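Local coordinates for protein cyclic UMP-AMP synthase (Rhodothermus marinus SG0.5JP17-172, PDB 6E0K) that makes 3',3'-cUAMP, a second messenger of bacterial CBASS immunity against phage, from UTP and ATP, at residues A[64-69]-A[133-138]; A[214-219]-A[251-256]; A[21-26]-A[121-126]. All coordinates share one frame; numbering follows the deposited sequence.

Overall arrangement
Contact 1 and contact 2 are buried, while contact 3 is only partly so. Contacts 1 and 3 both reach the mixed sheet of the nucleotidyltransferase domain. Contact 1 pairs strands 61-68 and 127-138. Contact 3 packs helix 18-32 against the turn after strand 119-122, the antiparallel neighbour of 127-138. Contact 2 belongs to the helical part of the chain, where helix 212-220 meets a loop. The chemistry follows the place: backbone bonds and side-chain amides in contact 1; a sulfur acceptor and a water-bridged carboxylate and amide in contact 2; a CH-pi face, hydroxyls and a water in contact 3. Contacts 1 and 2 touch through Lys138 and Gln256, probably by a hydrogen bond.

Contact 1: A[64-69]-A[133-138]; sequences VVQLNS and CIQYRK
Asn68 and Gln135 meet through their side-chain amides. Gln135 NE2 gives a hydrogen bond to Asn68 OD1 at 2.8 Å. The donor stands above the carbonyl plane, 40° out of it. Asn68 OD1 also accepts from Gln66 NE2, at 2.9 Å, here in the carbonyl plane on a lone pair. Two amides thus grip one oxygen. Gln135 reaches it with CG anti to the backbone N (chi1 -177°) and an extended chain. The other end of its amide is held as well: Arg137 NE points at Gln135 OE1, 2.8 Å away and in the guanidinium plane. Gln66 OE1 turns to the hydroxyl of Tyr44.

Segments 64-68 and 133-138 pair in parallel register, though strongly twisted against each other, in the nucleotidyltransferase sheet. Cys133 N bonds to Val65 O, and Leu67 N to Cys133 O. Gln135 N bonds to Leu67 O at 2.9 Å.

Gln66 and Cys133 share one face of the sheet. Cys133 SG sits between its backbone N and carbonyl carbon (chi1 58°). Cys133 SG lies 3.5 Å from Val64 CG1 and 3.7 Å from Gln66 CB. On the opposite face, Leu67 CB packs 4.1 Å from Ile134 CG1, near Phe95 and Trp92 of helix 92-107.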
loop_
_atom_site.group_PDB
_atom_site.type_symbol
_atom_site.label_atom_id
_atom_site.label_comp_id
_atom_site.label_asym_id
_atom_site.label_seq_id
_atom_site.Cartn_x
_atom_site.Cartn_y
_atom_site.Cartn_z
ATOM N N VAL A 64 0.714 -10.674 2.823
ATOM C CA VAL A 64 0.625 -10.539 4.275
ATOM C C VAL A 64 0.282 -11.901 4.873
ATOM O O VAL A 64 -0.700 -12.531 4.470
ATOM C CB VAL A 64 -0.436 -9.501 4.673
ATOM C CG1 VAL A 64 -0.445 -9.340 6.190
ATOM C CG2 VAL A 64 -0.166 -8.159 4.010
ATOM N N VAL A 65 1.083 -12.345 5.836
ATOM C CA VAL A 65 0.838 -13.579 6.573
ATOM C C VAL A 65 0.560 -13.162 8.013
ATOM O O VAL A 65 1.475 -12.732 8.728
ATOM C CB VAL A 65 2.027 -14.540 6.453
ATOM C CG1 VAL A 65 1.841 -15.743 7.350
ATOM C CG2 VAL A 65 2.150 -15.003 5.001
ATOM N N GLN A 66 -0.704 -13.226 8.425
ATOM C CA GLN A 66 -1.160 -12.558 9.644
ATOM C C GLN A 66 -1.734 -13.567 10.628
ATOM O O GLN A 66 -2.682 -14.295 10.305
ATOM C CB GLN A 66 -2.197 -11.485 9.306
ATOM C CG GLN A 66 -2.807 -10.844 10.553
ATOM C CD GLN A 66 -3.673 -9.644 10.222
ATOM O OE1 GLN A 66 -3.320 -8.831 9.359
ATOM N NE2 GLN A 66 -4.797 -9.504 10.921
ATOM N N LEU A 67 -1.172 -13.595 11.837
ATOM C CA LEU A 67 -1.689 -14.448 12.899
ATOM C C LEU A 67 -2.845 -13.742 13.589
ATOM O O LEU A 67 -2.714 -12.582 13.993
ATOM C CB LEU A 67 -0.582 -14.756 13.906
ATOM C CG LEU A 67 -0.987 -15.711 15.015
ATOM C CD1 LEU A 67 -1.244 -17.074 14.424
ATOM C CD2 LEU A 67 0.081 -15.756 16.107
ATOM N N ASN A 68 -3.983 -14.433 13.715
ATOM C CA ASN A 68 -5.175 -13.857 14.327
ATOM C C ASN A 68 -5.616 -14.554 15.601
ATOM O O ASN A 68 -6.617 -14.140 16.197
ATOM C CB ASN A 68 -6.337 -13.864 13.328
ATOM C CG ASN A 68 -6.138 -12.873 12.217
ATOM O OD1 ASN A 68 -5.821 -11.714 12.478
ATOM N ND2 ASN A 68 -6.319 -13.311 10.973
ATOM N N SER A 69 -4.908 -15.587 16.043
ATOM C CA SER A 69 -5.315 -16.262 17.267
ATOM C C SER A 69 -4.935 -15.467 18.502
ATOM O O SER A 69 -5.465 -15.717 19.589
ATOM C CB SER A 69 -4.688 -17.651 17.317
ATOM O OG SER A 69 -3.273 -17.541 17.297
ATOM N N CYS A 133 3.187 -10.979 10.385
ATOM C CA CYS A 133 2.658 -10.020 11.352
ATOM C C CYS A 133 1.612 -10.681 12.236
ATOM O O CYS A 133 1.130 -11.772 11.954
ATOM C CB CYS A 133 2.061 -8.801 10.649
ATOM S SG CYS A 133 0.741 -9.179 9.470
ATOM N N ILE A 134 1.273 -9.996 13.330
ATOM C CA ILE A 134 0.209 -10.421 14.229
ATOM C C ILE A 134 -0.861 -9.337 14.236
ATOM O O ILE A 134 -0.568 -8.145 14.085
ATOM C CB ILE A 134 0.750 -10.692 15.651
ATOM C CG1 ILE A 134 1.708 -11.884 15.637
ATOM C CG2 ILE A 134 -0.389 -10.952 16.622
ATOM C CD1 ILE A 134 2.229 -12.223 17.004
ATOM N N GLN A 135 -2.111 -9.758 14.367
ATOM C CA GLN A 135 -3.218 -8.815 14.466
ATOM C C GLN A 135 -2.921 -7.775 15.543
ATOM O O GLN A 135 -2.412 -8.107 16.610
ATOM C CB GLN A 135 -4.499 -9.576 14.809
ATOM C CG GLN A 135 -5.749 -8.724 14.881
ATOM C CD GLN A 135 -6.939 -9.535 15.360
ATOM O OE1 GLN A 135 -7.527 -9.241 16.397
ATOM N NE2 GLN A 135 -7.281 -10.583 14.615
ATOM N N TYR A 136 -3.199 -6.513 15.234
ATOM C CA TYR A 136 -3.044 -5.411 16.176
ATOM C C TYR A 136 -4.410 -4.775 16.387
ATOM O O TYR A 136 -5.122 -4.504 15.418
ATOM C CB TYR A 136 -2.056 -4.366 15.647
ATOM C CG TYR A 136 -1.823 -3.236 16.625
ATOM C CD1 TYR A 136 -0.881 -3.359 17.631
ATOM C CD2 TYR A 136 -2.555 -2.055 16.546
ATOM C CE1 TYR A 136 -0.653 -2.318 18.542
ATOM C CE2 TYR A 136 -2.345 -1.026 17.439
ATOM C CZ TYR A 136 -1.394 -1.158 18.434
ATOM O OH TYR A 136 -1.192 -0.123 19.308
ATOM N N ARG A 137 -4.787 -4.568 17.644
ATOM C CA ARG A 137 -6.049 -3.921 17.976
ATOM C C ARG A 137 -5.760 -2.575 18.619
ATOM O O ARG A 137 -5.152 -2.512 19.695
ATOM C CB ARG A 137 -6.875 -4.789 18.929
ATOM C CG ARG A 137 -7.310 -6.117 18.321
ATOM C CD ARG A 137 -8.278 -6.825 19.262
ATOM N NE ARG A 137 -8.621 -8.164 18.790
ATOM C CZ ARG A 137 -9.463 -8.977 19.418
ATOM N NH1 ARG A 137 -10.056 -8.592 20.543
ATOM N NH2 ARG A 137 -9.712 -10.185 18.916
ATOM N N LYS A 138 -6.231 -1.505 17.982
ATOM C CA LYS A 138 -6.135 -0.167 18.536
ATOM C C LYS A 138 -7.455 0.139 19.229
ATOM O O LYS A 138 -8.483 0.331 18.569
ATOM C CB LYS A 138 -5.826 0.854 17.444
ATOM C CG LYS A 138 -5.717 2.270 17.988
ATOM C CD LYS A 138 -5.162 3.228 16.941
ATOM C CE LYS A 138 -6.016 3.251 15.685
ATOM N NZ LYS A 138 -5.522 4.307 14.739
HETATM O O HOH W 1 -7.863 -12.324 17.539
#

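Contact 2: A[214-219]-A[251-256]; sequences FLECLL and RCQNGQ
Helix residue Cys217 lies beside Cys252, the first residue of a type I beta turn. Their CA atoms are 4.9 Å apart, the closest such pair between the two segments. Segment 214-219 is helical throughout. Segment 251-256 has no regular structure, and its turn runs from Cys252 to Gly255, closed by Gly255 N to Cys252 O. Asn254 adds an Asx turn: its OD1 accepts from Gln256 N.

The direct polar link is made by sulfur. Gln253 N gives its hydrogen to Cys217 SG at 3.5 Å, with a nearly straight angle of 167°. Cys217 SG lies anti to its carbonyl carbon (chi1 -69°), and this places it against the turn. The same sulfur, Cys217 SG, touches Cys252 CB at 3.7 Å. The two sulfurs, Cys217 SG and Cys252 SG, are 3.8 Å apart, in contact but not joined as a disulfide.

Gln253 extends along the helix flank toward Glu216. Its amide does not bond Glu216 directly. A water joins them, donating to Glu216 OE1 at 2.8 Å and accepting from Gln253 NE2 at 2.9 Å. Gln253 OE1 accepts from the hydroxyl of Tyr186, and Gln253 NE2 also bonds to His171 O. Glu216 OE2 is held by Thr53, and OE1 has His171 NE2 as a further partner. Both polar ends are therefore buried but well supplied with partners.

Arg251, whose CB points away from the helix, forms a salt bridge with Asp258. The arrangement is a turn packed on a helix flank in the helical part of the enzyme. It lies close to the ATP site: between nearest side-chain atoms, Glu216 is about 4 Å from Lys194 and about 5 Å from Ser48, both ATP-binding residues.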
loop_
_atom_site.group_PDB
_atom_site.type_symbol
_atom_site.label_atom_id
_atom_site.label_comp_id
_atom_site.label_asym_id
_atom_site.label_seq_id
_atom_site.Cartn_x
_atom_site.Cartn_y
_atom_site.Cartn_z
ATOM N N PHE A 214 2.362 6.614 -1.373
ATOM C CA PHE A 214 2.092 8.022 -1.083
ATOM C C PHE A 214 1.196 8.645 -2.145
ATOM O O PHE A 214 0.341 9.489 -1.840
ATOM C CB PHE A 214 3.403 8.803 -0.986
ATOM C CG PHE A 214 4.256 8.444 0.198
ATOM C CD1 PHE A 214 3.691 7.962 1.366
ATOM C CD2 PHE A 214 5.633 8.600 0.132
ATOM C CE1 PHE A 214 4.487 7.643 2.457
ATOM C CE2 PHE A 214 6.438 8.279 1.209
ATOM C CZ PHE A 214 5.861 7.801 2.376
ATOM N N LEU A 215 1.372 8.236 -3.406
ATOM C CA LEU A 215 0.543 8.791 -4.474
ATOM C C LEU A 215 -0.905 8.345 -4.319
ATOM O O LEU A 215 -1.824 9.153 -4.499
ATOM C CB LEU A 215 1.105 8.381 -5.840
ATOM C CG LEU A 215 0.311 8.850 -7.053
ATOM C CD1 LEU A 215 0.180 10.359 -7.059
ATOM C CD2 LEU A 215 0.991 8.341 -8.320
ATOM N N GLU A 216 -1.129 7.071 -3.965
ATOM C CA GLU A 216 -2.491 6.603 -3.695
ATOM C C GLU A 216 -3.120 7.393 -2.562
ATOM O O GLU A 216 -4.271 7.839 -2.659
ATOM C CB GLU A 216 -2.497 5.105 -3.357
ATOM C CG GLU A 216 -2.187 4.227 -4.548
ATOM C CD GLU A 216 -2.498 2.743 -4.336
ATOM O OE1 GLU A 216 -3.225 2.347 -3.379
ATOM O OE2 GLU A 216 -1.976 1.959 -5.143
ATOM N N CYS A 217 -2.371 7.585 -1.473
ATOM C CA CYS A 217 -2.897 8.344 -0.345
ATOM C C CYS A 217 -3.201 9.784 -0.738
ATOM O O CYS A 217 -4.210 10.350 -0.304
ATOM C CB CYS A 217 -1.911 8.309 0.829
ATOM S SG CYS A 217 -1.740 6.680 1.609
ATOM N N LEU A 218 -2.336 10.399 -1.551
ATOM C CA LEU A 218 -2.579 11.770 -1.985
ATOM C C LEU A 218 -3.889 11.862 -2.754
ATOM O O LEU A 218 -4.734 12.724 -2.479
ATOM C CB LEU A 218 -1.411 12.258 -2.847
ATOM C CG LEU A 218 -1.494 13.711 -3.317
ATOM C CD1 LEU A 218 -1.168 14.651 -2.151
ATOM C CD2 LEU A 218 -0.553 13.960 -4.497
ATOM N N LEU A 219 -4.090 10.942 -3.699
ATOM C CA LEU A 219 -5.303 10.964 -4.511
ATOM C C LEU A 219 -6.543 10.594 -3.707
ATOM O O LEU A 219 -7.650 11.058 -4.027
ATOM C CB LEU A 219 -5.126 10.013 -5.699
ATOM C CG LEU A 219 -4.029 10.488 -6.660
ATOM C CD1 LEU A 219 -3.675 9.396 -7.679
ATOM C CD2 LEU A 219 -4.415 11.786 -7.381
ATOM N N ARG A 251 -4.976 12.605 5.292
ATOM C CA ARG A 251 -4.874 11.332 5.977
ATOM C C ARG A 251 -4.574 10.260 4.947
ATOM O O ARG A 251 -4.951 10.378 3.780
ATOM C CB ARG A 251 -6.173 11.009 6.717
ATOM C CG ARG A 251 -6.568 12.074 7.716
ATOM C CD ARG A 251 -5.776 11.905 8.983
ATOM N NE ARG A 251 -6.303 10.797 9.770
ATOM C CZ ARG A 251 -5.722 10.307 10.858
ATOM N NH1 ARG A 251 -4.575 10.815 11.295
ATOM N NH2 ARG A 251 -6.290 9.297 11.508
ATOM N N CYS A 252 -3.877 9.220 5.380
ATOM C CA CYS A 252 -3.657 8.082 4.508
ATOM C C CYS A 252 -4.980 7.401 4.181
ATOM O O CYS A 252 -5.988 7.575 4.871
ATOM C CB CYS A 252 -2.697 7.093 5.159
ATOM S SG CYS A 252 -0.998 7.745 5.190
ATOM N N GLN A 253 -4.958 6.614 3.105
ATOM C CA GLN A 253 -6.158 5.906 2.672
ATOM C C GLN A 253 -6.687 4.969 3.753
ATOM O O GLN A 253 -7.894 4.703 3.799
ATOM C CB GLN A 253 -5.857 5.146 1.378
ATOM C CG GLN A 253 -7.040 4.402 0.765
ATOM C CD GLN A 253 -6.770 4.032 -0.683
ATOM O OE1 GLN A 253 -6.587 4.916 -1.520
ATOM N NE2 GLN A 253 -6.754 2.750 -0.985
ATOM N N ASN A 254 -5.816 4.465 4.637
ATOM C CA ASN A 254 -6.296 3.599 5.714
ATOM C C ASN A 254 -7.109 4.342 6.770
ATOM O O ASN A 254 -7.690 3.687 7.638
ATOM C CB ASN A 254 -5.140 2.834 6.389
ATOM C CG ASN A 254 -4.101 3.746 7.058
ATOM O OD1 ASN A 254 -4.409 4.832 7.535
ATOM N ND2 ASN A 254 -2.865 3.273 7.110
ATOM N N GLY A 255 -7.162 5.674 6.717
ATOM C CA GLY A 255 -7.914 6.459 7.675
ATOM C C GLY A 255 -7.278 6.593 9.043
ATOM O O GLY A 255 -7.889 7.204 9.938
ATOM N N GLN A 256 -6.076 6.052 9.242
ATOM C CA GLN A 256 -5.437 6.039 10.555
ATOM C C GLN A 256 -4.235 6.960 10.665
ATOM O O GLN A 256 -4.035 7.583 11.712
ATOM C CB GLN A 256 -4.984 4.620 10.920
ATOM C CG GLN A 256 -6.038 3.552 10.784
ATOM C CD GLN A 256 -7.358 3.947 11.397
ATOM O OE1 GLN A 256 -7.438 4.323 12.572
ATOM N NE2 GLN A 256 -8.411 3.878 10.592
HETATM O O HOH W 2 -5.999 2.238 -3.730
#

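Contact 3: A[21-26]-A[121-126]; sequences KKTHES and VETTYL
Lys22 lays its CB over one face of the Tyr125 ring. The carbon is 3.5 Å from the ring centroid and only 7° off the normal, a CH-pi contact. The lysine chain then bends at its second and third torsions. This carries Lys22 CE to 3.8 Å from Tyr125 OH, while Lys22 NZ forms a weak salt bridge with Glu25 OE1. Ser26 CB comes to the edge of the ring, near its plane, 4.2 Å from Tyr125 CD2.

Thr23 supplies the direct hydrogen bond between the segments. Leu126 N donates to Thr23 OG1 at 3.0 Å. The hydroxyl lies anti to the carbonyl carbon of Thr23 (chi1 -57°), beside the backbone N. It also bonds to Thr19 O one turn earlier in the helix. The methyl Thr23 CG2 lies 3.4 Å from Leu126 O and 3.9 Å from Thr123 OG1.

The receiving turn is shaped by Thr123. Its OG1 accepts from Tyr125 N in an ST turn and Thr123 OG1 donates to Leu126 O at 2.7 Å. A water links Ser26 OG with Thr124 OG1, and Ser26 OG also bonds to the hydroxyl of Tyr107.

Helix 18-32 is thus joined to the turn between strands 119-122 and 127-138. The chemistry implies a mixed seam: the buried Thr23 hydroxyl takes Leu126 N, Thr123 holds Tyr125 N and Leu126 O from within the turn, and the exposed Tyr125 ring packs on the aliphatic part of Lys22.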
loop_
_atom_site.group_PDB
_atom_site.type_symbol
_atom_site.label_atom_id
_atom_site.label_comp_id
_atom_site.label_asym_id
_atom_site.label_seq_id
_atom_site.Cartn_x
_atom_site.Cartn_y
_atom_site.Cartn_z
ATOM N N LYS A 21 -1.960 -13.371 -8.552
ATOM C CA LYS A 21 -2.931 -14.170 -7.812
ATOM C C LYS A 21 -2.416 -15.584 -7.562
ATOM O O LYS A 21 -2.579 -16.122 -6.462
ATOM C CB LYS A 21 -4.269 -14.191 -8.555
ATOM C CG LYS A 21 -5.062 -12.886 -8.350
ATOM C CD LYS A 21 -6.336 -12.836 -9.184
ATOM C CE LYS A 21 -7.060 -11.512 -8.982
ATOM N NZ LYS A 21 -8.175 -11.321 -9.953
ATOM N N LYS A 22 -1.753 -16.183 -8.547
ATOM C CA LYS A 22 -1.198 -17.518 -8.345
ATOM C C LYS A 22 -0.055 -17.501 -7.347
ATOM O O LYS A 22 0.152 -18.495 -6.636
ATOM C CB LYS A 22 -0.701 -18.106 -9.665
ATOM C CG LYS A 22 -1.772 -18.275 -10.718
ATOM C CD LYS A 22 -2.892 -19.115 -10.217
ATOM C CE LYS A 22 -2.460 -20.549 -10.045
ATOM N NZ LYS A 22 -3.646 -21.441 -10.116
ATOM N N THR A 23 0.699 -16.399 -7.285
ATOM C CA THR A 23 1.736 -16.268 -6.263
ATOM C C THR A 23 1.116 -16.298 -4.876
ATOM O O THR A 23 1.596 -16.995 -3.969
ATOM C CB THR A 23 2.522 -14.970 -6.481
ATOM O OG1 THR A 23 3.077 -14.970 -7.800
ATOM C CG2 THR A 23 3.662 -14.828 -5.459
ATOM N N HIS A 24 0.028 -15.549 -4.701
ATOM C CA HIS A 24 -0.723 -15.565 -3.450
ATOM C C HIS A 24 -1.194 -16.979 -3.108
ATOM O O HIS A 24 -0.996 -17.468 -1.980
ATOM C CB HIS A 24 -1.898 -14.592 -3.602
ATOM C CG HIS A 24 -2.837 -14.571 -2.444
ATOM N ND1 HIS A 24 -4.145 -14.150 -2.563
ATOM C CD2 HIS A 24 -2.650 -14.859 -1.133
ATOM C CE1 HIS A 24 -4.731 -14.206 -1.379
ATOM N NE2 HIS A 24 -3.848 -14.645 -0.498
ATOM N N GLU A 25 -1.797 -17.662 -4.086
ATOM C CA GLU A 25 -2.298 -19.011 -3.852
ATOM C C GLU A 25 -1.161 -19.969 -3.536
ATOM O O GLU A 25 -1.329 -20.882 -2.726
ATOM C CB GLU A 25 -3.085 -19.492 -5.074
ATOM C CG GLU A 25 -4.332 -18.653 -5.345
ATOM C CD GLU A 25 -5.043 -19.026 -6.640
ATOM O OE1 GLU A 25 -4.612 -19.987 -7.314
ATOM O OE2 GLU A 25 -6.041 -18.352 -6.980
ATOM N N SER A 26 0.013 -19.746 -4.131
ATOM C CA SER A 26 1.174 -20.582 -3.821
ATOM C C SER A 26 1.621 -20.424 -2.369
ATOM O O SER A 26 1.842 -21.423 -1.673
ATOM C CB SER A 26 2.321 -20.242 -4.776
ATOM O OG SER A 26 3.454 -21.057 -4.518
ATOM N N VAL A 121 10.430 -14.617 -0.902
ATOM C CA VAL A 121 10.201 -15.970 -1.380
ATOM C C VAL A 121 10.186 -15.957 -2.899
ATOM O O VAL A 121 9.427 -15.194 -3.504
ATOM C CB VAL A 121 8.874 -16.535 -0.843
ATOM C CG1 VAL A 121 8.662 -17.941 -1.355
ATOM C CG2 VAL A 121 8.849 -16.474 0.692
ATOM N N GLU A 122 11.022 -16.795 -3.511
ATOM C CA GLU A 122 10.974 -17.029 -4.955
ATOM C C GLU A 122 9.998 -18.173 -5.218
ATOM O O GLU A 122 10.321 -19.334 -4.959
ATOM C CB GLU A 122 12.362 -17.367 -5.490
ATOM C CG GLU A 122 13.415 -16.319 -5.155
ATOM C CD GLU A 122 13.057 -14.946 -5.676
ATOM O OE1 GLU A 122 12.622 -14.855 -6.850
ATOM O OE2 GLU A 122 13.203 -13.964 -4.906
ATOM N N THR A 123 8.805 -17.848 -5.716
ATOM C CA THR A 123 7.848 -18.882 -6.101
ATOM C C THR A 123 8.038 -19.246 -7.572
ATOM O O THR A 123 8.860 -18.669 -8.285
ATOM C CB THR A 123 6.395 -18.449 -5.859
ATOM O OG1 THR A 123 5.950 -17.570 -6.909
ATOM C CG2 THR A 123 6.214 -17.752 -4.482
ATOM N N THR A 124 7.262 -20.227 -8.040
ATOM C CA THR A 124 7.252 -20.566 -9.460
ATOM C C THR A 124 6.447 -19.586 -10.301
ATOM O O THR A 124 6.351 -19.768 -11.518
ATOM C CB THR A 124 6.679 -21.962 -9.675
ATOM O OG1 THR A 124 5.344 -21.983 -9.153
ATOM C CG2 THR A 124 7.529 -22.994 -8.958
ATOM N N TYR A 125 5.861 -18.559 -9.675
ATOM C CA TYR A 125 5.119 -17.534 -10.376
ATOM C C TYR A 125 5.938 -16.256 -10.276
ATOM O O TYR A 125 6.909 -16.095 -11.046
ATOM C CB TYR A 125 3.704 -17.441 -9.791
ATOM C CG TYR A 125 2.940 -18.731 -9.987
ATOM C CD1 TYR A 125 2.398 -19.034 -11.231
ATOM C CD2 TYR A 125 2.769 -19.633 -8.945
ATOM C CE1 TYR A 125 1.703 -20.212 -11.434
ATOM C CE2 TYR A 125 2.076 -20.820 -9.141
ATOM C CZ TYR A 125 1.542 -21.095 -10.396
ATOM O OH TYR A 125 0.836 -22.262 -10.625
ATOM N N LEU A 126 5.627 -15.345 -9.364
ATOM C CA LEU A 126 6.421 -14.151 -9.114
ATOM C C LEU A 126 7.119 -14.215 -7.763
ATOM O O LEU A 126 6.739 -14.995 -6.885
ATOM C CB LEU A 126 5.540 -12.891 -9.153
ATOM C CG LEU A 126 5.124 -12.509 -10.569
ATOM C CD1 LEU A 126 3.930 -11.584 -10.511
ATOM C CD2 LEU A 126 6.278 -11.852 -11.308
HETATM O O HOH W 3 4.980 -21.827 -6.466
#